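Local coordinates for protein lovastatin nonaketide synthase, polyketide synthase component (PDB 7CPX) that builds the nonaketide backbone of lovastatin from malonyl-CoA as a homodimeric, multidomain polyketide synthase that works together with the partner enzyme LovC, at residues A[478-492]-A[923-935]. The protein carries 2 engineered substitutions. Numbering follows the deposited sequence.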
ATOM      1  N   SER A 478       0.885 -49.423  20.450  1.00112.62           N
ATOM      2  CA  SER A 478      -0.286 -48.975  19.718  1.00112.62           C
ATOM      3  C   SER A 478      -0.137 -47.505  19.367  1.00112.62           C
ATOM      4  O   SER A 478       0.443 -46.722  20.121  1.00112.62           O
ATOM      5  CB  SER A 478      -1.570 -49.194  20.523  1.00112.62           C
ATOM      6  OG  SER A 478      -1.492 -48.566  21.789  1.00112.62           O
ATOM      7  N   ALA A 479      -0.686 -47.144  18.211  1.00106.91           N
ATOM      8  CA  ALA A 479      -0.644 -45.777  17.720  1.00106.91           C
ATOM      9  C   ALA A 479      -1.875 -45.527  16.865  1.00106.91           C
ATOM     10  O   ALA A 479      -2.542 -46.461  16.411  1.00106.91           O
ATOM     11  CB  ALA A 479       0.632 -45.506  16.918  1.00106.91           C
ATOM     12  N   LYS A 480      -2.180 -44.245  16.660  1.00100.87           N
ATOM     13  CA  LYS A 480      -3.305 -43.868  15.816  1.00100.87           C
ATOM     14  C   LYS A 480      -3.023 -44.080  14.336  1.00100.87           C
ATOM     15  O   LYS A 480      -3.960 -44.025  13.532  1.00100.87           O
ATOM     16  CB  LYS A 480      -3.674 -42.405  16.068  1.00100.87           C
ATOM     17  CG  LYS A 480      -4.344 -42.161  17.410  1.00100.87           C
ATOM     18  CD  LYS A 480      -5.845 -42.367  17.333  1.00100.87           C
ATOM     19  CE  LYS A 480      -6.504 -42.124  18.680  1.00100.87           C
ATOM     20  NZ  LYS A 480      -7.675 -41.213  18.573  1.00100.87           N
ATOM     21  N   SER A 481      -1.769 -44.318  13.959  1.00108.27           N
ATOM     22  CA  SER A 481      -1.403 -44.574  12.573  1.00108.27           C
ATOM     23  C   SER A 481      -0.338 -45.656  12.532  1.00108.27           C
ATOM     24  O   SER A 481       0.514 -45.733  13.422  1.00108.27           O
ATOM     25  CB  SER A 481      -0.887 -43.305  11.887  1.00108.27           C
ATOM     26  OG  SER A 481       0.257 -42.797  12.552  1.00108.27           O
ATOM     27  N   GLN A 482      -0.389 -46.493  11.492  1.00112.06           N
ATOM     28  CA  GLN A 482       0.601 -47.556  11.362  1.00112.06           C
ATOM     29  C   GLN A 482       2.008 -46.988  11.226  1.00112.06           C
ATOM     30  O   GLN A 482       2.975 -47.619  11.665  1.00112.06           O
ATOM     31  CB  GLN A 482       0.268 -48.457  10.170  1.00112.06           C
ATOM     32  CG  GLN A 482       0.482 -47.836   8.791  1.00112.06           C
ATOM     33  CD  GLN A 482      -0.514 -46.739   8.471  1.00112.06           C
ATOM     34  OE1 GLN A 482      -0.821 -45.896   9.314  1.00112.06           O
ATOM     35  NE2 GLN A 482      -1.029 -46.749   7.248  1.00112.06           N
ATOM     36  N   ARG A 483       2.146 -45.809  10.619  1.00107.69           N
ATOM     37  CA  ARG A 483       3.443 -45.141  10.594  1.00107.69           C
ATOM     38  C   ARG A 483       3.907 -44.818  12.008  1.00107.69           C
ATOM     39  O   ARG A 483       5.062 -45.071  12.375  1.00107.69           O
ATOM     40  CB  ARG A 483       3.356 -43.869   9.751  1.00107.69           C
ATOM     41  CG  ARG A 483       4.614 -43.016   9.764  1.00107.69           C
ATOM     42  CD  ARG A 483       4.439 -41.769   8.917  1.00107.69           C
ATOM     43  NE  ARG A 483       5.629 -40.924   8.934  1.00107.69           N
ATOM     44  CZ  ARG A 483       5.912 -40.046   9.887  1.00107.69           C
ATOM     45  NH1 ARG A 483       5.119 -39.876  10.932  1.00107.69           N
ATOM     46  NH2 ARG A 483       7.022 -39.320   9.790  1.00107.69           N
ATOM     47  N   SER A 484       3.008 -44.260  12.821  1.00108.03           N
ATOM     48  CA  SER A 484       3.344 -43.978  14.210  1.00108.03           C
ATOM     49  C   SER A 484       3.650 -45.258  14.971  1.00108.03           C
ATOM     50  O   SER A 484       4.533 -45.268  15.830  1.00108.03           O
ATOM     51  CB  SER A 484       2.203 -43.216  14.880  1.00108.03           C
ATOM     52  OG  SER A 484       2.043 -41.933  14.305  1.00108.03           O
ATOM     53  N   LEU A 485       2.938 -46.345  14.671  1.00114.14           N
ATOM     54  CA  LEU A 485       3.212 -47.614  15.337  1.00114.14           C
ATOM     55  C   LEU A 485       4.591 -48.148  14.965  1.00114.14           C
ATOM     56  O   LEU A 485       5.309 -48.685  15.818  1.00114.14           O
ATOM     57  CB  LEU A 485       2.126 -48.629  14.985  1.00114.14           C
ATOM     58  CG  LEU A 485       2.242 -50.019  15.612  1.00114.14           C
ATOM     59  CD1 LEU A 485       2.511 -49.929  17.103  1.00114.14           C
ATOM     60  CD2 LEU A 485       0.970 -50.805  15.350  1.00114.14           C
ATOM     61  N   LYS A 486       4.978 -48.019  13.695  1.00115.63           N
ATOM     62  CA  LYS A 486       6.311 -48.445  13.283  1.00115.63           C
ATOM     63  C   LYS A 486       7.385 -47.599  13.952  1.00115.63           C
ATOM     64  O   LYS A 486       8.425 -48.121  14.378  1.00115.63           O
ATOM     65  CB  LYS A 486       6.437 -48.370  11.762  1.00115.63           C
ATOM     66  CG  LYS A 486       7.761 -48.884  11.226  1.00115.63           C
ATOM     67  CD  LYS A 486       7.768 -48.914   9.708  1.00115.63           C
ATOM     68  CE  LYS A 486       9.062 -49.497   9.168  1.00115.63           C
ATOM     69  NZ  LYS A 486       9.064 -49.575   7.682  1.00115.63           N
ATOM     70  N   ILE A 487       7.155 -46.289  14.051  1.00109.43           N
ATOM     71  CA  ILE A 487       8.114 -45.434  14.743  1.00109.43           C
ATOM     72  C   ILE A 487       8.177 -45.809  16.219  1.00109.43           C
ATOM     73  O   ILE A 487       9.242 -45.750  16.844  1.00109.43           O
ATOM     74  CB  ILE A 487       7.757 -43.949  14.548  1.00109.43           C
ATOM     75  CG1 ILE A 487       7.736 -43.597  13.060  1.00109.43           C
ATOM     76  CG2 ILE A 487       8.776 -43.074  15.255  1.00109.43           C
ATOM     77  CD1 ILE A 487       7.085 -42.264  12.756  1.00109.43           C
ATOM     78  N   MET A 488       7.039 -46.196  16.798  1.00111.15           N
ATOM     79  CA  MET A 488       7.033 -46.669  18.178  1.00111.15           C
ATOM     80  C   MET A 488       7.870 -47.928  18.326  1.00111.15           C
ATOM     81  O   MET A 488       8.612 -48.077  19.300  1.00111.15           O
ATOM     82  CB  MET A 488       5.603 -46.939  18.642  1.00111.15           C
ATOM     83  CG  MET A 488       4.835 -45.702  19.029  1.00111.15           C
ATOM     84  SD  MET A 488       3.231 -46.066  19.758  1.00111.15           S
ATOM     85  CE  MET A 488       3.722 -46.683  21.365  1.00111.15           C
ATOM     86  N   MET A 489       7.745 -48.857  17.378  1.00120.10           N
ATOM     87  CA  MET A 489       8.549 -50.073  17.438  1.00120.10           C
ATOM     88  C   MET A 489      10.032 -49.746  17.343  1.00120.10           C
ATOM     89  O   MET A 489      10.849 -50.296  18.092  1.00120.10           O
ATOM     90  CB  MET A 489       8.135 -51.033  16.325  1.00120.10           C
ATOM     91  CG  MET A 489       6.781 -51.687  16.550  1.00120.10           C
ATOM     92  SD  MET A 489       6.405 -53.001  15.372  1.00120.10           S
ATOM     93  CE  MET A 489       6.214 -52.067  13.858  1.00120.10           C
ATOM     94  N   GLU A 490      10.398 -48.839  16.435  1.00120.07           N
ATOM     95  CA  GLU A 490      11.797 -48.437  16.311  1.00120.07           C
ATOM     96  C   GLU A 490      12.302 -47.811  17.607  1.00120.07           C
ATOM     97  O   GLU A 490      13.387 -48.151  18.100  1.00120.07           O
ATOM     98  CB  GLU A 490      11.954 -47.453  15.151  1.00120.07           C
ATOM     99  CG  GLU A 490      11.677 -48.040  13.778  1.00120.07           C
ATOM    100  CD  GLU A 490      12.836 -48.862  13.251  1.00120.07           C
ATOM    101  OE1 GLU A 490      13.695 -49.272  14.059  1.00120.07           O
ATOM    102  OE2 GLU A 490      12.892 -49.092  12.024  1.00120.07           O
ATOM    103  N   GLU A 491      11.520 -46.891  18.175  1.00118.62           N
ATOM    104  CA  GLU A 491      11.938 -46.207  19.393  1.00118.62           C
ATOM    105  C   GLU A 491      12.032 -47.176  20.562  1.00118.62           C
ATOM    106  O   GLU A 491      12.926 -47.053  21.401  1.00118.62           O
ATOM    107  CB  GLU A 491      10.969 -45.072  19.718  1.00118.62           C
ATOM    108  CG  GLU A 491      11.575 -43.681  19.604  1.00118.62           C
ATOM    109  CD  GLU A 491      12.622 -43.403  20.667  1.00118.62           C
ATOM    110  OE1 GLU A 491      13.269 -44.362  21.137  1.00118.62           O
ATOM    111  OE2 GLU A 491      12.792 -42.222  21.037  1.00118.62           O
ATOM    112  N   MET A 492      11.117 -48.142  20.637  1.00120.20           N
ATOM    113  CA  MET A 492      11.165 -49.123  21.713  1.00120.20           C
ATOM    114  C   MET A 492      12.368 -50.042  21.561  1.00120.20           C
ATOM    115  O   MET A 492      12.984 -50.435  22.557  1.00120.20           O
ATOM    116  CB  MET A 492       9.871 -49.934  21.739  1.00120.20           C
ATOM    117  CG  MET A 492       9.788 -50.936  22.880  1.00120.20           C
ATOM    118  SD  MET A 492       9.943 -50.177  24.508  1.00120.20           S
ATOM    119  CE  MET A 492       8.527 -49.082  24.508  1.00120.20           C
ATOM    120  N   LYS A 923       7.274 -43.968  32.927  1.00 97.48           N
ATOM    121  CA  LYS A 923       8.107 -42.770  32.966  1.00 97.48           C
ATOM    122  C   LYS A 923       9.268 -42.885  31.988  1.00 97.48           C
ATOM    123  O   LYS A 923       9.527 -41.968  31.200  1.00 97.48           O
ATOM    124  CB  LYS A 923       8.632 -42.548  34.384  1.00 97.48           C
ATOM    125  CG  LYS A 923       7.556 -42.297  35.420  1.00 97.48           C
ATOM    126  CD  LYS A 923       6.942 -40.922  35.256  1.00 97.48           C
ATOM    127  CE  LYS A 923       6.043 -40.581  36.424  1.00 97.48           C
ATOM    128  NZ  LYS A 923       4.911 -41.538  36.557  1.00 97.48           N
ATOM    129  N   LEU A 924       9.977 -44.010  32.023  1.00109.44           N
ATOM    130  CA  LEU A 924      11.159 -44.208  31.199  1.00109.44           C
ATOM    131  C   LEU A 924      10.831 -44.654  29.782  1.00109.44           C
ATOM    132  O   LEU A 924      11.708 -44.593  28.914  1.00109.44           O
ATOM    133  CB  LEU A 924      12.084 -45.242  31.851  1.00109.44           C
ATOM    134  CG  LEU A 924      12.399 -44.998  33.328  1.00109.44           C
ATOM    135  CD1 LEU A 924      13.374 -46.040  33.845  1.00109.44           C
ATOM    136  CD2 LEU A 924      12.946 -43.595  33.542  1.00109.44           C
ATOM    137  N   LEU A 925       9.604 -45.095  29.524  1.00112.15           N
ATOM    138  CA  LEU A 925       9.250 -45.535  28.188  1.00112.15           C
ATOM    139  C   LEU A 925       9.272 -44.351  27.222  1.00112.15           C
ATOM    140  O   LEU A 925       8.978 -43.218  27.611  1.00112.15           O
ATOM    141  CB  LEU A 925       7.870 -46.185  28.180  1.00112.15           C
ATOM    142  CG  LEU A 925       7.708 -47.442  29.037  1.00112.15           C
ATOM    143  CD1 LEU A 925       6.315 -48.022  28.869  1.00112.15           C
ATOM    144  CD2 LEU A 925       8.760 -48.480  28.689  1.00112.15           C
ATOM    145  N   PRO A 926       9.623 -44.586  25.960  1.00110.95           N
ATOM    146  CA  PRO A 926       9.697 -43.475  25.005  1.00110.95           C
ATOM    147  C   PRO A 926       8.345 -42.804  24.830  1.00110.95           C
ATOM    148  O   PRO A 926       7.298 -43.454  24.855  1.00110.95           O
ATOM    149  CB  PRO A 926      10.167 -44.149  23.712  1.00110.95           C
ATOM    150  CG  PRO A 926       9.728 -45.563  23.847  1.00110.95           C
ATOM    151  CD  PRO A 926       9.851 -45.886  25.306  1.00110.95           C
ATOM    152  N   ALA A 927       8.378 -41.488  24.650  1.00100.27           N
ATOM    153  CA  ALA A 927       7.156 -40.743  24.406  1.00100.27           C
ATOM    154  C   ALA A 927       6.574 -41.123  23.049  1.00100.27           C
ATOM    155  O   ALA A 927       7.248 -41.696  22.189  1.00100.27           O
ATOM    156  CB  ALA A 927       7.422 -39.241  24.464  1.00100.27           C
ATOM    157  N   TYR A 928       5.303 -40.801  22.867  1.00 96.08           N
ATOM    158  CA  TYR A 928       4.627 -41.164  21.632  1.00 96.08           C
ATOM    159  C   TYR A 928       5.300 -40.467  20.453  1.00 96.08           C
ATOM    160  O   TYR A 928       5.521 -39.249  20.503  1.00 96.08           O
ATOM    161  CB  TYR A 928       3.150 -40.787  21.696  1.00 96.08           C
ATOM    162  CG  TYR A 928       2.379 -41.156  20.450  1.00 96.08           C
ATOM    163  CD1 TYR A 928       1.778 -42.398  20.325  1.00 96.08           C
ATOM    164  CD2 TYR A 928       2.257 -40.264  19.396  1.00 96.08           C
ATOM    165  CE1 TYR A 928       1.077 -42.740  19.189  1.00 96.08           C
ATOM    166  CE2 TYR A 928       1.557 -40.597  18.257  1.00 96.08           C
ATOM    167  CZ  TYR A 928       0.969 -41.837  18.157  1.00 96.08           C
ATOM    168  OH  TYR A 928       0.270 -42.168  17.019  1.00 96.08           O
ATOM    169  N   PRO A 929       5.642 -41.192  19.385  1.00100.35           N
ATOM    170  CA  PRO A 929       6.277 -40.551  18.229  1.00100.35           C
ATOM    171  C   PRO A 929       5.278 -39.798  17.372  1.00100.35           C
ATOM    172  O   PRO A 929       4.750 -40.338  16.394  1.00100.35           O
ATOM    173  CB  PRO A 929       6.890 -41.732  17.475  1.00100.35           C
ATOM    174  CG  PRO A 929       5.975 -42.856  17.777  1.00100.35           C
ATOM    175  CD  PRO A 929       5.505 -42.643  19.192  1.00100.35           C
ATOM    176  N   TRP A 930       5.006 -38.551  17.740  1.00 90.20           N
ATOM    177  CA  TRP A 930       4.017 -37.762  17.023  1.00 90.20           C
ATOM    178  C   TRP A 930       4.384 -37.674  15.548  1.00 90.20           C
ATOM    179  O   TRP A 930       5.553 -37.514  15.189  1.00 90.20           O
ATOM    180  CB  TRP A 930       3.913 -36.372  17.641  1.00 90.20           C
ATOM    181  CG  TRP A 930       3.700 -36.426  19.116  1.00 90.20           C
ATOM    182  CD1 TRP A 930       4.634 -36.226  20.084  1.00 90.20           C
ATOM    183  CD2 TRP A 930       2.477 -36.724  19.795  1.00 90.20           C
ATOM    184  NE1 TRP A 930       4.069 -36.368  21.326  1.00 90.20           N
ATOM    185  CE2 TRP A 930       2.743 -36.676  21.176  1.00 90.20           C
ATOM    186  CE3 TRP A 930       1.181 -37.021  19.368  1.00 90.20           C
ATOM    187  CZ2 TRP A 930       1.762 -36.914  22.132  1.00 90.20           C
ATOM    188  CZ3 TRP A 930       0.211 -37.257  20.318  1.00 90.20           C
ATOM    189  CH2 TRP A 930       0.504 -37.202  21.683  1.00 90.20           C
ATOM    190  N   ASP A 931       3.366 -37.788  14.692  1.00 96.43           N
ATOM    191  CA  ASP A 931       3.606 -37.936  13.260  1.00 96.43           C
ATOM    192  C   ASP A 931       4.485 -36.813  12.726  1.00 96.43           C
ATOM    193  O   ASP A 931       5.509 -37.064  12.079  1.00 96.43           O
ATOM    194  CB  ASP A 931       2.268 -37.976  12.521  1.00 96.43           C
ATOM    195  CG  ASP A 931       2.430 -38.213  11.036  1.00 96.43           C
ATOM    196  OD1 ASP A 931       2.924 -39.294  10.656  1.00 96.43           O
ATOM    197  OD2 ASP A 931       2.056 -37.319  10.249  1.00 96.43           O
ATOM    198  N   ARG A 932       4.102 -35.567  12.985  1.00 91.28           N
ATOM    199  CA  ARG A 932       4.863 -34.383  12.594  1.00 91.28           C
ATOM    200  C   ARG A 932       5.111 -34.302  11.092  1.00 91.28           C
ATOM    201  O   ARG A 932       5.894 -33.457  10.645  1.00 91.28           O
ATOM    202  CB  ARG A 932       6.204 -34.319  13.337  1.00 91.28           C
ATOM    203  CG  ARG A 932       6.075 -34.056  14.827  1.00 91.28           C
ATOM    204  CD  ARG A 932       7.413 -33.663  15.435  1.00 91.28           C
ATOM    205  NE  ARG A 932       7.309 -33.379  16.862  1.00 91.28           N
ATOM    206  CZ  ARG A 932       7.511 -34.266  17.827  1.00 91.28           C
ATOM    207  NH1 ARG A 932       7.824 -35.524  17.560  1.00 91.28           N
ATOM    208  NH2 ARG A 932       7.395 -33.882  19.095  1.00 91.28           N
ATOM    209  N   SER A 933       4.464 -35.156  10.295  1.00 94.98           N
ATOM    210  CA  SER A 933       4.726 -35.163   8.861  1.00 94.98           C
ATOM    211  C   SER A 933       4.254 -33.873   8.204  1.00 94.98           C
ATOM    212  O   SER A 933       4.957 -33.307   7.358  1.00 94.98           O
ATOM    213  CB  SER A 933       4.053 -36.369   8.211  1.00 94.98           C
ATOM    214  OG  SER A 933       4.523 -37.580   8.776  1.00 94.98           O
ATOM    215  N   ARG A 934       3.074 -33.393   8.580  1.00 88.76           N
ATOM    216  CA  ARG A 934       2.472 -32.214   7.977  1.00 88.76           C
ATOM    217  C   ARG A 934       2.517 -31.049   8.955  1.00 88.76           C
ATOM    218  O   ARG A 934       2.179 -31.200  10.133  1.00 88.76           O
ATOM    219  CB  ARG A 934       1.026 -32.488   7.558  1.00 88.76           C
ATOM    220  CG  ARG A 934       0.299 -31.265   7.027  1.00 88.76           C
ATOM    221  CD  ARG A 934      -1.010 -31.641   6.356  1.00 88.76           C
ATOM    222  NE  ARG A 934      -1.775 -30.463   5.961  1.00 88.76           N
ATOM    223  CZ  ARG A 934      -2.907 -30.500   5.270  1.00 88.76           C
ATOM    224  NH1 ARG A 934      -3.437 -31.645   4.872  1.00 88.76           N
ATOM    225  NH2 ARG A 934      -3.522 -29.360   4.973  1.00 88.76           N
ATOM    226  N   ARG A 935       2.939 -29.889   8.458  1.00 86.41           N
ATOM    227  CA  ARG A 935       3.030 -28.679   9.267  1.00 86.41           C
ATOM    228  C   ARG A 935       1.697 -27.947   9.194  1.00 86.41           C
ATOM    229  O   ARG A 935       1.368 -27.341   8.169  1.00 86.41           O
ATOM    230  CB  ARG A 935       4.171 -27.788   8.785  1.00 86.41           C
ATOM    231  CG  ARG A 935       4.488 -26.643   9.728  1.00 86.41           C
ATOM    232  CD  ARG A 935       5.620 -25.782   9.205  1.00 86.41           C
ATOM    233  NE  ARG A 935       6.079 -24.825  10.207  1.00 86.41           N
ATOM    234  CZ  ARG A 935       5.538 -23.632  10.409  1.00 86.41           C
ATOM    235  NH1 ARG A 935       4.511 -23.206   9.693  1.00 86.41           N
ATOM    236  NH2 ARG A 935       6.040 -22.846  11.357  1.00 86.41           N
TER
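The hydroxyl OH of Tyr928 takes the backbone N-H of Lys480, 3.2 Å from Lys480 N at 148°, between strand and helix. That donor lies at the ring's edge, near its plane, while Ala479 CB sits 3.6 Å from Tyr928 CE1. With CG anti to the backbone N (chi1 -179°), the tyrosine reaches across to this turn. Met488 SD comes to 4.8 Å from the ring centroid, obliquely, in a Met-aromatic contact. Ser481 is the N-cap: its OG accepts from Ser484 N at 3.1 Å, and from Ser484 OG as well. Arg483, Ser484, Ile487, Met488, Glu491 and Met492 face a segment without regular structure, largely extended from Leu925 to Trp930. The helix and strand 475-479 fit the small alpha/beta linker between ketosynthase and acyltransferase, and 923-935 the post-acyltransferase linker that in polyketide synthases wraps back over the ketosynthase; here Arg932 makes a salt bridge to Asp75 and Trp930 NE1 a hydrogen bond to Glu108. Pro929, centre of an inverse gamma turn, packs against Ile487; farther along, Met492 CE meets Pro926 CD at 3.6 Å. At the other end the extended Arg483 approaches Asp931 in a salt bridge doubtful in detail, its guanidinium between Ser933 OG over one face and Ile487 CD1 over the opposite face, toward the rim.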